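Local structure of mirolysin (Tannerella forsythia, 6R7V) at residues A[24-29]-A[169-174]; A[216-221]-A[228-233]; A[235-240]-A[252-257]. The protein is the zymogen of a zinc-dependent metallopeptidase of the pappalysin family, kept latent by a cysteine switch and presumably cleaving proteins or peptides once activated. The protein carries 1 engineered substitution. All coordinates share one frame; numbering follows the deposited sequence.

Interaction 1 of 3, residues A[24-29]-A[169-174]; sequences QRITDW and FPFEFQ
Ile26 lays its CG1 over the centre of the Phe171 ring, 3.6 Å from the centroid and only 12° off the normal, a CH-pi contact that covers one face. The opposite face carries Glu172 CG, from the next residue along, so the ring is held between two aliphatic carbons. Arg25 reaches the same ring from the side: its NH1 lies 3.4 Å from Phe171 CE2, and guanidinium and ring planes are nearly coplanar, an edge-to-edge meeting and not a cation-pi stack. A bend at chi3 (-116°) turns the Arg25 chain back to that edge.

Trp29 plays the reverse role, offering a ring face to the backbone of the short 3-10 turn 170-172. Phe171 CA sits 3.9 Å from the centroid of its six-membered ring, with Phe171 CB beside it toward the rim, 3.8 Å from Trp29 CE3. Across the ring, Trp29 CZ2 meets Pro170 CB at 3.6 Å. With its CG anti to the backbone N (chi1 -175°), the indole stretches from helix 20-32 over the turn.

The join between helix 20-32, near the N-terminus and probably part of the prosegment, and the loop after strand 165-167 is largely carbon on carbon, with the Arg25 guanidinium at the ring edge; its hold therefore comes mainly from shape and apolar burial, while Trp29 NE1 is satisfied outside it by Asp214.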
loop_
_atom_site.group_PDB
_atom_site.type_symbol
_atom_site.label_atom_id
_atom_site.label_comp_id
_atom_site.label_asym_id
_atom_site.label_seq_id
_atom_site.Cartn_x
_atom_site.Cartn_y
_atom_site.Cartn_z
ATOM N N GLN A 24 10.775 19.083 -4.641
ATOM C CA GLN A 24 10.122 20.244 -4.028
ATOM C C GLN A 24 8.739 19.830 -3.496
ATOM O O GLN A 24 8.417 20.176 -2.357
ATOM C CB GLN A 24 10.008 21.406 -5.032
ATOM C CG GLN A 24 9.321 22.660 -4.488
ATOM C CD GLN A 24 10.154 23.361 -3.445
ATOM O OE1 GLN A 24 11.253 23.855 -3.714
ATOM N NE2 GLN A 24 9.648 23.412 -2.231
ATOM N N ARG A 25 7.941 19.090 -4.297
ATOM C CA ARG A 25 6.594 18.648 -3.921
ATOM C C ARG A 25 6.618 17.764 -2.690
ATOM O O ARG A 25 5.770 17.920 -1.812
ATOM C CB ARG A 25 5.904 17.898 -5.066
ATOM C CG ARG A 25 5.324 18.812 -6.137
ATOM C CD ARG A 25 4.278 18.075 -6.961
ATOM N NE ARG A 25 4.678 17.934 -8.363
ATOM C CZ ARG A 25 5.102 16.802 -8.918
ATOM N NH1 ARG A 25 5.175 15.687 -8.200
ATOM N NH2 ARG A 25 5.446 16.772 -10.197
ATOM N N ILE A 26 7.584 16.846 -2.607
ATOM C CA ILE A 26 7.666 15.956 -1.446
ATOM C C ILE A 26 8.075 16.750 -0.207
ATOM O O ILE A 26 7.478 16.575 0.858
ATOM C CB ILE A 26 8.629 14.777 -1.724
ATOM C CG1 ILE A 26 8.080 13.847 -2.820
ATOM C CG2 ILE A 26 8.904 13.992 -0.438
ATOM C CD1 ILE A 26 9.173 12.951 -3.487
ATOM N N THR A 27 9.070 17.644 -0.350
ATOM C CA THR A 27 9.517 18.473 0.768
ATOM C C THR A 27 8.373 19.346 1.274
ATOM O O THR A 27 8.222 19.443 2.493
ATOM C CB THR A 27 10.724 19.313 0.339
ATOM O OG1 THR A 27 11.735 18.423 -0.124
ATOM C CG2 THR A 27 11.285 20.186 1.460
ATOM N N ASP A 28 7.566 19.957 0.365
ATOM C CA ASP A 28 6.426 20.808 0.748
ATOM C C ASP A 28 5.411 19.979 1.517
ATOM O O ASP A 28 4.923 20.392 2.566
ATOM C CB ASP A 28 5.723 21.443 -0.472
ATOM C CG ASP A 28 6.485 22.491 -1.256
ATOM O OD1 ASP A 28 7.372 23.143 -0.670
ATOM O OD2 ASP A 28 6.164 22.682 -2.448
ATOM N N TRP A 29 5.115 18.775 0.998
ATOM C CA TRP A 29 4.160 17.872 1.641
ATOM C C TRP A 29 4.567 17.564 3.095
ATOM O O TRP A 29 3.741 17.677 4.015
ATOM C CB TRP A 29 4.094 16.582 0.803
ATOM C CG TRP A 29 3.050 15.609 1.282
ATOM C CD1 TRP A 29 3.218 14.596 2.184
ATOM C CD2 TRP A 29 1.679 15.568 0.881
ATOM N NE1 TRP A 29 2.021 13.952 2.401
ATOM C CE2 TRP A 29 1.065 14.508 1.589
ATOM C CE3 TRP A 29 0.901 16.323 -0.018
ATOM C CZ2 TRP A 29 -0.286 14.182 1.425
ATOM C CZ3 TRP A 29 -0.437 15.992 -0.188
ATOM C CH2 TRP A 29 -1.028 14.962 0.558
ATOM N N PHE A 169 1.673 7.729 -4.520
ATOM C CA PHE A 169 1.642 8.399 -3.227
ATOM C C PHE A 169 0.638 9.552 -3.181
ATOM O O PHE A 169 0.401 10.188 -4.219
ATOM C CB PHE A 169 3.037 8.968 -2.921
ATOM C CG PHE A 169 4.072 7.936 -2.560
ATOM C CD1 PHE A 169 5.006 7.510 -3.497
ATOM C CD2 PHE A 169 4.118 7.396 -1.286
ATOM C CE1 PHE A 169 5.928 6.505 -3.181
ATOM C CE2 PHE A 169 5.076 6.428 -0.953
ATOM C CZ PHE A 169 5.985 6.003 -1.897
ATOM N N PRO A 170 0.142 9.921 -1.972
ATOM C CA PRO A 170 -0.833 11.018 -1.878
ATOM C C PRO A 170 -0.339 12.367 -2.383
ATOM O O PRO A 170 -1.173 13.154 -2.849
ATOM C CB PRO A 170 -1.104 11.118 -0.375
ATOM C CG PRO A 170 -0.834 9.741 0.157
ATOM C CD PRO A 170 0.272 9.192 -0.688
ATOM N N PHE A 171 0.986 12.649 -2.336
ATOM C CA PHE A 171 1.452 13.953 -2.818
ATOM C C PHE A 171 1.231 14.111 -4.330
ATOM O O PHE A 171 1.324 15.230 -4.850
ATOM C CB PHE A 171 2.942 14.231 -2.461
ATOM C CG PHE A 171 3.953 13.604 -3.413
ATOM C CD1 PHE A 171 4.369 12.289 -3.244
ATOM C CD2 PHE A 171 4.458 14.320 -4.486
ATOM C CE1 PHE A 171 5.291 11.709 -4.123
ATOM C CE2 PHE A 171 5.342 13.721 -5.398
ATOM C CZ PHE A 171 5.740 12.416 -5.211
ATOM N N GLU A 172 0.999 13.003 -5.029
ATOM C CA GLU A 172 0.776 12.985 -6.476
ATOM C C GLU A 172 -0.717 13.077 -6.820
ATOM O O GLU A 172 -1.038 13.158 -8.013
ATOM C CB GLU A 172 1.334 11.674 -7.109
ATOM C CG GLU A 172 2.658 11.152 -6.529
ATOM C CD GLU A 172 3.299 9.955 -7.220
ATOM O OE1 GLU A 172 3.411 8.853 -6.618
ATOM O OE2 GLU A 172 3.718 10.141 -8.383
ATOM N N PHE A 173 -1.631 13.023 -5.813
ATOM C CA PHE A 173 -3.066 12.975 -6.112
ATOM C C PHE A 173 -3.551 14.190 -6.897
ATOM O O PHE A 173 -4.257 14.014 -7.900
ATOM C CB PHE A 173 -3.904 12.799 -4.842
ATOM C CG PHE A 173 -5.354 12.541 -5.173
ATOM C CD1 PHE A 173 -5.798 11.257 -5.448
ATOM C CD2 PHE A 173 -6.251 13.599 -5.328
ATOM C CE1 PHE A 173 -7.132 11.015 -5.766
ATOM C CE2 PHE A 173 -7.592 13.354 -5.649
ATOM C CZ PHE A 173 -8.017 12.064 -5.886
ATOM N N GLN A 174 -3.199 15.396 -6.453
ATOM C CA GLN A 174 -3.684 16.608 -7.107
ATOM C C GLN A 174 -3.311 16.618 -8.585
ATOM O O GLN A 174 -4.196 16.873 -9.410
ATOM C CB GLN A 174 -3.143 17.843 -6.378
ATOM C CG GLN A 174 -3.468 19.190 -7.061
ATOM C CD GLN A 174 -2.960 20.369 -6.269
ATOM O OE1 GLN A 174 -1.776 20.464 -5.914
ATOM N NE2 GLN A 174 -3.846 21.311 -5.991
#

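Interaction 2 of 3, residues A[216-221]-A[228-233]; sequences RHIWGD and GTDNIA. With CA (calcium ion), chain C; ZN (zinc ion), chain D; CA (calcium ion), chain B.
Asp230 CB comes 3.4 Å from His217 O, and Gly220 CA passes 3.8 Å from Thr229 N, two backbones brought together at a glycine. Asn231 OD1 stands over the centre of the Arg216 guanidinium, 3.3 Å from its CZ, with the amide plane almost perpendicular to it; this is a contact over the face and not a hydrogen bond.

Water supplies the polar links. One molecule donates to both Arg216 O and Asp230 OD2 (2.7 Å to OD2), and a second accepts from Arg216 N and donates to Asp230 O.

Three metal ions bind residues of the contact. Asp230 OD1 and Ile232 O bind the same calcium, each at 2.4 Å; Trp219 O binds the second at 2.3 Å. His217, with His207 and His211, completes the long metzincin zinc-binding motif, and Cys6, the switch cysteine, is the fourth zinc ligand. The His217 ring is oriented by a straight, in-plane bond from ND1 to the syn lone pair of Asp221 OD1 (2.7 Å).

Both segments belong to the loop between helix 203-212 and strand 243-244. Arg216 abuts Ile26 of helix 20-32, and Asn231 and Ile232 pack on Arg285 of helix 280-288.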
loop_
_atom_site.group_PDB
_atom_site.type_symbol
_atom_site.label_atom_id
_atom_site.label_comp_id
_atom_site.label_asym_id
_atom_site.label_seq_id
_atom_site.Cartn_x
_atom_site.Cartn_y
_atom_site.Cartn_z
ATOM N N ARG A 216 6.436 5.256 3.720
ATOM C CA ARG A 216 7.651 5.000 2.948
ATOM C C ARG A 216 8.317 3.731 3.413
ATOM O O ARG A 216 8.155 3.288 4.564
ATOM C CB ARG A 216 8.637 6.146 3.157
ATOM C CG ARG A 216 8.125 7.462 2.638
ATOM C CD ARG A 216 9.245 8.451 2.645
ATOM N NE ARG A 216 8.761 9.800 2.400
ATOM C CZ ARG A 216 9.562 10.842 2.228
ATOM N NH1 ARG A 216 10.880 10.678 2.210
ATOM N NH2 ARG A 216 9.056 12.052 2.058
ATOM N N HIS A 217 9.211 3.218 2.573
ATOM C CA HIS A 217 10.057 2.100 2.983
ATOM C C HIS A 217 10.775 2.418 4.271
ATOM O O HIS A 217 11.325 3.516 4.429
ATOM C CB HIS A 217 11.057 1.793 1.897
ATOM C CG HIS A 217 10.403 1.200 0.702
ATOM N ND1 HIS A 217 10.901 1.409 -0.554
ATOM C CD2 HIS A 217 9.289 0.439 0.612
ATOM C CE1 HIS A 217 10.102 0.752 -1.379
ATOM N NE2 HIS A 217 9.091 0.184 -0.734
ATOM N N ILE A 218 10.775 1.443 5.186
ATOM C CA ILE A 218 11.246 1.675 6.550
ATOM C C ILE A 218 12.749 2.060 6.609
ATOM O O ILE A 218 13.174 2.777 7.514
ATOM C CB ILE A 218 10.944 0.434 7.407
ATOM C CG1 ILE A 218 11.210 0.693 8.889
ATOM C CG2 ILE A 218 11.708 -0.816 6.904
ATOM C CD1 ILE A 218 10.553 -0.345 9.802
ATOM N N TRP A 219 13.535 1.589 5.643
ATOM C CA TRP A 219 14.973 1.889 5.641
ATOM C C TRP A 219 15.326 3.232 4.968
ATOM O O TRP A 219 16.514 3.601 4.941
ATOM C CB TRP A 219 15.774 0.751 5.000
ATOM C CG TRP A 219 15.592 0.647 3.529
ATOM C CD1 TRP A 219 16.376 1.196 2.561
ATOM C CD2 TRP A 219 14.519 -0.021 2.853
ATOM N NE1 TRP A 219 15.843 0.925 1.317
ATOM C CE2 TRP A 219 14.714 0.168 1.468
ATOM C CE3 TRP A 219 13.445 -0.815 3.280
ATOM C CZ2 TRP A 219 13.848 -0.367 0.505
ATOM C CZ3 TRP A 219 12.579 -1.334 2.329
ATOM C CH2 TRP A 219 12.803 -1.131 0.951
ATOM N N GLY A 220 14.345 3.953 4.438
ATOM C CA GLY A 220 14.613 5.288 3.904
ATOM C C GLY A 220 15.075 5.419 2.466
ATOM O O GLY A 220 15.423 6.523 2.050
ATOM N N ASP A 221 15.055 4.315 1.697
ATOM C CA ASP A 221 15.385 4.299 0.277
ATOM C C ASP A 221 16.696 5.028 0.027
ATOM O O ASP A 221 16.771 5.894 -0.839
ATOM C CB ASP A 221 14.232 4.958 -0.523
ATOM C CG ASP A 221 12.989 4.093 -0.571
ATOM O OD1 ASP A 221 13.118 2.908 -0.890
ATOM O OD2 ASP A 221 11.885 4.617 -0.273
ATOM N N GLY A 228 18.724 8.507 5.122
ATOM C CA GLY A 228 17.351 8.547 4.660
ATOM C C GLY A 228 16.412 8.281 5.818
ATOM O O GLY A 228 16.822 7.789 6.875
ATOM N N THR A 229 15.156 8.630 5.634
ATOM C CA THR A 229 14.186 8.444 6.721
ATOM C C THR A 229 12.859 8.049 6.165
ATOM O O THR A 229 12.569 8.365 5.008
ATOM C CB THR A 229 14.041 9.762 7.521
ATOM O OG1 THR A 229 13.114 9.567 8.603
ATOM C CG2 THR A 229 13.592 10.948 6.651
ATOM N N ASP A 230 12.040 7.363 6.981
ATOM C CA ASP A 230 10.659 7.073 6.599
ATOM C C ASP A 230 9.743 8.085 7.288
ATOM O O ASP A 230 8.528 7.985 7.174
ATOM C CB ASP A 230 10.264 5.614 6.906
ATOM C CG ASP A 230 10.201 5.246 8.368
ATOM O OD1 ASP A 230 10.774 5.997 9.208
ATOM O OD2 ASP A 230 9.592 4.198 8.686
ATOM N N ASN A 231 10.315 9.097 7.984
ATOM C CA ASN A 231 9.571 10.150 8.695
ATOM C C ASN A 231 8.710 9.597 9.828
ATOM O O ASN A 231 7.795 10.284 10.283
ATOM C CB ASN A 231 8.723 11.021 7.757
ATOM C CG ASN A 231 9.552 11.664 6.667
ATOM O OD1 ASN A 231 9.280 11.488 5.484
ATOM N ND2 ASN A 231 10.604 12.375 7.035
ATOM N N ILE A 232 9.017 8.378 10.319
ATOM C CA ILE A 232 8.310 7.781 11.447
ATOM C C ILE A 232 9.293 7.593 12.606
ATOM O O ILE A 232 10.254 6.824 12.486
ATOM C CB ILE A 232 7.624 6.462 11.065
ATOM C CG1 ILE A 232 6.726 6.584 9.793
ATOM C CG2 ILE A 232 6.828 5.933 12.267
ATOM C CD1 ILE A 232 5.476 7.418 9.930
ATOM N N ALA A 233 9.052 8.296 13.740
ATOM C CA ALA A 233 9.992 8.200 14.846
ATOM C C ALA A 233 10.038 6.817 15.527
ATOM O O ALA A 233 11.111 6.423 16.009
ATOM C CB ALA A 233 9.661 9.271 15.886
HETATM CA CA CA C . 11.995 5.706 11.258
HETATM ZN ZN ZN D . 7.287 -0.436 -1.419
HETATM CA CA CA B . 18.717 3.752 5.536
HETATM O O HOH W 1 7.330 3.601 7.266
HETATM O O HOH W 2 6.610 6.207 6.403
HETATM O O HOH W 3 12.514 8.289 1.704
HETATM O O HOH W 4 12.900 3.647 10.219
HETATM O O HOH W 5 18.054 5.326 7.193
HETATM O O HOH W 6 12.136 8.217 10.831
HETATM O O HOH W 7 13.830 6.319 9.582
HETATM O O HOH W 8 13.711 6.598 12.619
#

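Interaction 3 of 3, residues A[235-240]-A[252-257]; sequences TPNQGG and DHCTNT. With CA (calcium ion), chain C; CA (calcium ion), chain B; GOL (glycerol), chain G.
Asp252 OD1 forms an Asx turn within 252-257, and its OD2 reaches Gly239 of the calcium-binding loop 235-240. From the backbone, Asp252 turns CG into the position between N and the carbonyl carbon (chi1 67°), which carries the side chain toward 235-240. Its CB lies against a glycerol, probably from the crystallisation liquor. CG follows, 3.6 Å from Gly239 N, and there the two oxygens part company. OD1 stays at home: it accepts Cys254 N from above the carboxylate plane and Thr255 N at 3.1 Å, almost in line with its own C-O bond. OD2 crosses over and takes Gly239 N at 2.8 Å in a straight bond (168°) that arrives from above the carboxylate plane, 38° out of it; glycerol O3, an incidental partner, donates to it at 2.7 Å. The three backbone N-H donors should favour the charged carboxylate.

Gln238 O of that same peptide and Gly239 O of the next both bind one calcium, so the bond is consistent with fixing the peptide's orientation; Thr235 O and OG1 bind the other calcium. Cys254 SG packs 3.3 Å from Gly239 N and continues into the disulfide with Cys226, while His253 NE2 is bonded to Gly224 O; both tie the outer loop to the chain segment that supplies Ser225 to the ion bound by Gly239. Gln238 NE2 bonds to Gly240 O and to Asp268. A second bridge closes the contact: Thr255 OG1 donates to Asn237 O at 2.6 Å, in the carbonyl plane and on a lone pair.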
loop_
_atom_site.group_PDB
_atom_site.type_symbol
_atom_site.label_atom_id
_atom_site.label_comp_id
_atom_site.label_asym_id
_atom_site.label_seq_id
_atom_site.Cartn_x
_atom_site.Cartn_y
_atom_site.Cartn_z
ATOM N N THR A 235 9.761 3.833 14.104
ATOM C CA THR A 235 10.400 2.786 13.323
ATOM C C THR A 235 11.916 3.043 13.477
ATOM O O THR A 235 12.400 4.138 13.112
ATOM C CB THR A 235 9.938 2.753 11.861
ATOM O OG1 THR A 235 10.080 4.077 11.341
ATOM C CG2 THR A 235 8.520 2.257 11.723
ATOM N N PRO A 236 12.667 2.071 14.045
ATOM C CA PRO A 236 14.124 2.277 14.220
ATOM C C PRO A 236 14.821 2.652 12.919
ATOM O O PRO A 236 14.492 2.089 11.875
ATOM C CB PRO A 236 14.617 0.913 14.692
ATOM C CG PRO A 236 13.411 0.266 15.345
ATOM C CD PRO A 236 12.236 0.736 14.521
ATOM N N ASN A 237 15.788 3.588 12.985
ATOM C CA ASN A 237 16.609 3.960 11.837
ATOM C C ASN A 237 17.249 2.701 11.301
ATOM O O ASN A 237 17.764 1.874 12.062
ATOM C CB ASN A 237 17.665 4.981 12.229
ATOM C CG ASN A 237 18.360 5.657 11.081
ATOM O OD1 ASN A 237 18.171 5.330 9.914
ATOM N ND2 ASN A 237 19.198 6.627 11.395
ATOM N N GLN A 238 17.179 2.508 10.009
ATOM C CA GLN A 238 17.596 1.246 9.423
ATOM C C GLN A 238 18.472 1.513 8.206
ATOM O O GLN A 238 18.202 2.456 7.476
ATOM C CB GLN A 238 16.305 0.466 9.051
ATOM C CG GLN A 238 16.507 -0.891 8.373
ATOM C CD GLN A 238 15.217 -1.659 8.197
ATOM O OE1 GLN A 238 14.323 -1.642 9.040
ATOM N NE2 GLN A 238 15.086 -2.339 7.090
ATOM N N GLY A 239 19.510 0.697 7.998
ATOM C CA GLY A 239 20.427 0.866 6.859
ATOM C C GLY A 239 19.737 0.598 5.533
ATOM O O GLY A 239 19.217 1.517 4.896
ATOM N N GLY A 240 19.745 -0.664 5.135
ATOM C CA GLY A 240 19.129 -1.103 3.897
ATOM C C GLY A 240 17.912 -1.967 4.142
ATOM O O GLY A 240 17.477 -2.152 5.296
ATOM N N ASP A 252 22.001 -3.414 12.828
ATOM C CA ASP A 252 22.790 -2.939 11.689
ATOM C C ASP A 252 23.598 -1.700 12.103
ATOM O O ASP A 252 23.599 -1.370 13.281
ATOM C CB ASP A 252 21.932 -2.706 10.428
ATOM C CG ASP A 252 20.905 -1.601 10.437
ATOM O OD1 ASP A 252 20.932 -0.756 11.371
ATOM O OD2 ASP A 252 20.079 -1.556 9.491
ATOM N N HIS A 253 24.279 -1.015 11.166
ATOM C CA HIS A 253 25.097 0.139 11.545
ATOM C C HIS A 253 24.262 1.382 11.948
ATOM O O HIS A 253 24.819 2.273 12.594
ATOM C CB HIS A 253 26.139 0.492 10.462
ATOM C CG HIS A 253 25.611 0.994 9.156
ATOM N ND1 HIS A 253 26.142 2.129 8.561
ATOM C CD2 HIS A 253 24.697 0.454 8.316
ATOM C CE1 HIS A 253 25.511 2.259 7.403
ATOM N NE2 HIS A 253 24.626 1.283 7.218
ATOM N N CYS A 254 22.937 1.418 11.646
ATOM C CA CYS A 254 22.073 2.551 12.022
ATOM C C CYS A 254 21.487 2.390 13.409
ATOM O O CYS A 254 21.407 3.389 14.128
ATOM C CB CYS A 254 20.972 2.755 10.993
ATOM S SG CYS A 254 21.594 2.928 9.307
ATOM N N THR A 255 21.027 1.171 13.754
ATOM C CA THR A 255 20.520 0.762 15.078
ATOM C C THR A 255 21.357 -0.482 15.465
ATOM O O THR A 255 21.018 -1.614 15.092
ATOM C CB THR A 255 19.000 0.504 15.053
ATOM O OG1 THR A 255 18.323 1.692 14.644
ATOM C CG2 THR A 255 18.475 0.071 16.420
ATOM N N ASN A 256 22.455 -0.266 16.189
ATOM C CA ASN A 256 23.378 -1.365 16.474
ATOM C C ASN A 256 23.092 -2.104 17.792
ATOM O O ASN A 256 23.874 -2.985 18.160
ATOM C CB ASN A 256 24.840 -0.872 16.434
ATOM C CG ASN A 256 25.162 0.301 17.331
ATOM O OD1 ASN A 256 24.440 0.621 18.281
ATOM N ND2 ASN A 256 26.269 0.967 17.042
ATOM N N THR A 257 21.991 -1.775 18.488
ATOM C CA THR A 257 21.655 -2.453 19.750
ATOM C C THR A 257 20.288 -3.122 19.675
ATOM O O THR A 257 19.375 -2.589 19.025
ATOM C CB THR A 257 21.688 -1.482 20.948
ATOM O OG1 THR A 257 20.735 -0.429 20.752
ATOM C CG2 THR A 257 23.068 -0.912 21.209
HETATM CA CA CA C . 11.995 5.706 11.258
HETATM CA CA CA B . 18.717 3.752 5.536
HETATM C C1 GOL G . 19.388 -4.598 8.091
HETATM O O1 GOL G . 18.530 -3.465 7.941
HETATM C C2 GOL G . 20.390 -4.725 6.961
HETATM O O2 GOL G . 19.734 -4.670 5.690
HETATM C C3 GOL G . 21.477 -3.677 7.009
HETATM O O3 GOL G . 20.917 -2.374 7.024
HETATM O O HOH W 4 12.900 3.647 10.219
HETATM O O HOH W 5 18.054 5.326 7.193
HETATM O O HOH W 7 13.830 6.319 9.582
HETATM O O HOH W 8 13.711 6.598 12.619
HETATM O O HOH W 6 12.136 8.217 10.831
#

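Overall arrangement
The three contacts follow one another along the chain, each closing before the next opens, and lie nearly in a row, interaction 2 in the middle with the zinc ligand His217 and interaction 3 farthest from the centre of the chain. Interactions 1 and 2 have centres about 16 Å apart and touch where Ile26 CG2 packs 3.2 Å from Arg216 NH2. Interactions 2 and 3 lie closer, about 11 Å between centres, sharing both calcium ions, several waters and a probable hydrogen bond of 2.7 Å between Asp230 OD2 and Thr235 OG1. Interactions 1 and 3, centres about 27 Å apart, do not touch. Helix 20-32 is thus seated beside the zinc-binding loop, beyond which lie two calcium sites and a disulfide-tied loop.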